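Long-range contact in CdiI toxin (Salmonella enterica subsp. enterica serovar Rubislaw str. ATCC 10717, PDB 4ZQU), which neutralizes the toxic activity of its cognate CdiA toxin, acting as the immunity protein of a contact-dependent growth inhibition system: residues 23-27 and 60-65. Numbering follows the deposited sequence.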
loop_
_atom_site.group_PDB
_atom_site.type_symbol
_atom_site.label_atom_id
_atom_site.label_comp_id
_atom_site.label_asym_id
_atom_site.label_seq_id
_atom_site.Cartn_x
_atom_site.Cartn_y
_atom_site.Cartn_z
ATOM N N THR B 23 -13.026 2.537 8.319
ATOM C CA THR B 23 -12.488 3.851 8.006
ATOM C C THR B 23 -10.980 3.781 7.778
ATOM O O THR B 23 -10.244 3.239 8.602
ATOM C CB THR B 23 -12.775 4.858 9.135
ATOM O OG1 THR B 23 -14.185 5.079 9.237
ATOM C CG2 THR B 23 -12.082 6.177 8.861
ATOM N N TYR B 24 -10.529 4.312 6.646
ATOM C CA TYR B 24 -9.105 4.490 6.388
ATOM C C TYR B 24 -8.775 5.971 6.405
ATOM O O TYR B 24 -9.620 6.805 6.087
ATOM C CB TYR B 24 -8.697 3.885 5.044
ATOM C CG TYR B 24 -8.313 2.428 5.101
ATOM C CD1 TYR B 24 -8.852 1.581 6.056
ATOM C CD2 TYR B 24 -7.401 1.899 4.197
ATOM C CE1 TYR B 24 -8.496 0.246 6.106
ATOM C CE2 TYR B 24 -7.034 0.574 4.242
ATOM C CZ TYR B 24 -7.586 -0.250 5.196
ATOM O OH TYR B 24 -7.229 -1.577 5.239
ATOM N N SER B 25 -7.544 6.298 6.773
ATOM C CA SER B 25 -7.132 7.689 6.854
ATOM C C SER B 25 -5.737 7.871 6.290
ATOM O O SER B 25 -4.944 6.933 6.265
ATOM C CB SER B 25 -7.179 8.179 8.301
ATOM O OG SER B 25 -8.493 8.106 8.821
ATOM N N GLY B 26 -5.437 9.079 5.833
ATOM C CA GLY B 26 -4.108 9.369 5.339
ATOM C C GLY B 26 -3.990 10.659 4.559
ATOM O O GLY B 26 -4.607 11.669 4.890
ATOM N N TYR B 27 -3.186 10.607 3.506
ATOM C CA TYR B 27 -2.819 11.778 2.732
ATOM C C TYR B 27 -2.630 11.343 1.292
ATOM O O TYR B 27 -3.426 11.671 0.415
ATOM C CB TYR B 27 -1.542 12.397 3.292
ATOM C CG TYR B 27 -1.162 13.741 2.718
ATOM C CD1 TYR B 27 -1.748 14.907 3.187
ATOM C CD2 TYR B 27 -0.192 13.847 1.729
ATOM C CE1 TYR B 27 -1.389 16.139 2.679
ATOM C CE2 TYR B 27 0.171 15.077 1.212
ATOM C CZ TYR B 27 -0.430 16.220 1.691
ATOM O OH TYR B 27 -0.072 17.447 1.180
ATOM N N HIS B 60 -15.590 9.675 9.143
ATOM C CA HIS B 60 -14.626 9.549 10.231
ATOM C C HIS B 60 -13.193 9.498 9.726
ATOM O O HIS B 60 -12.257 9.338 10.508
ATOM C CB HIS B 60 -14.923 8.302 11.063
ATOM C CG HIS B 60 -16.156 8.421 11.897
ATOM N ND1 HIS B 60 -17.425 8.334 11.367
ATOM C CD2 HIS B 60 -16.317 8.645 13.224
ATOM C CE1 HIS B 60 -18.313 8.488 12.331
ATOM N NE2 HIS B 60 -17.670 8.677 13.466
ATOM N N SER B 61 -13.023 9.637 8.416
ATOM C CA SER B 61 -11.699 9.596 7.817
ATOM C C SER B 61 -10.925 10.870 8.114
ATOM O O SER B 61 -11.493 11.962 8.151
ATOM C CB SER B 61 -11.798 9.378 6.307
ATOM O OG SER B 61 -10.513 9.279 5.724
ATOM N N ARG B 62 -9.622 10.719 8.324
ATOM C CA ARG B 62 -8.760 11.850 8.630
ATOM C C ARG B 62 -7.796 12.162 7.493
ATOM O O ARG B 62 -7.252 11.262 6.856
ATOM C CB ARG B 62 -7.973 11.587 9.913
ATOM C CG ARG B 62 -8.814 11.589 11.171
ATOM C CD ARG B 62 -7.943 11.408 12.394
ATOM N NE ARG B 62 -7.413 10.053 12.491
ATOM C CZ ARG B 62 -6.299 9.732 13.140
ATOM N NH1 ARG B 62 -5.586 10.676 13.743
ATOM N NH2 ARG B 62 -5.892 8.471 13.182
ATOM N N PHE B 63 -7.600 13.452 7.247
ATOM C CA PHE B 63 -6.625 13.933 6.281
ATOM C C PHE B 63 -5.349 14.284 7.039
ATOM O O PHE B 63 -5.207 15.392 7.553
ATOM C CB PHE B 63 -7.180 15.137 5.520
ATOM C CG PHE B 63 -6.336 15.570 4.365
ATOM C CD1 PHE B 63 -5.961 14.666 3.389
ATOM C CD2 PHE B 63 -5.939 16.890 4.240
ATOM C CE1 PHE B 63 -5.189 15.067 2.318
ATOM C CE2 PHE B 63 -5.168 17.298 3.170
ATOM C CZ PHE B 63 -4.793 16.386 2.207
ATOM N N VAL B 64 -4.426 13.331 7.110
ATOM C CA VAL B 64 -3.383 13.372 8.126
ATOM C C VAL B 64 -2.018 12.901 7.610
ATOM O O VAL B 64 -1.933 12.021 6.755
ATOM C CB VAL B 64 -3.824 12.520 9.352
ATOM C CG1 VAL B 64 -4.273 11.134 8.910
ATOM C CG2 VAL B 64 -2.737 12.439 10.420
ATOM N N LEU B 65 -0.956 13.520 8.122
ATOM C CA LEU B 65 0.423 13.123 7.835
ATOM C C LEU B 65 1.120 12.664 9.120
ATOM O O LEU B 65 0.632 12.942 10.213
ATOM C CB LEU B 65 1.183 14.284 7.193
ATOM C CG LEU B 65 0.960 14.450 5.693
ATOM C CD1 LEU B 65 1.583 15.743 5.206
ATOM C CD2 LEU B 65 1.536 13.258 4.948
#
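A single parallel beta bridge joins Gly26, at the end of strand 19-26, to Phe63 in the chain that follows helix 47-59, illustrating how serine hydroxyls can prolong a short backbone pairing. Arg62 and Val64 grip Gly26: its N donates to Arg62 O (3.0 Å), and its O accepts from Val64 N (2.8 Å), which lies above the carbonyl plane. Phe63 CA adds a C-H contact to the same oxygen.

Before the bridge, side chains take over. Ser61 OG, swung opposite its own backbone N (chi1 -177°), donates to Tyr24 O at 2.7 Å in the carbonyl plane; it also bonds Trp9 N of strand 8-14. Ser25 OG accepts a hydrogen bond from Arg62 N (2.9 Å) and is also hydrogen-bonded to Asp33, whose carboxylate forms a salt bridge with the Arg62 guanidinium; Asp81 gives Arg62 a second one.

Beyond the bridge the joint is mainly apolar, and Tyr27 and Leu65 both pack against Arg29 of the CdiA-CT toxin chain. The Tyr27 and Phe63 rings run nearly parallel with little overlap, centroids 5.0 Å apart, with Tyr27 CE1 meeting Phe63 CZ. Leu65 CD1 makes a CH-pi contact over the Tyr27 ring, 3.9 Å from its centroid and 10° off the normal.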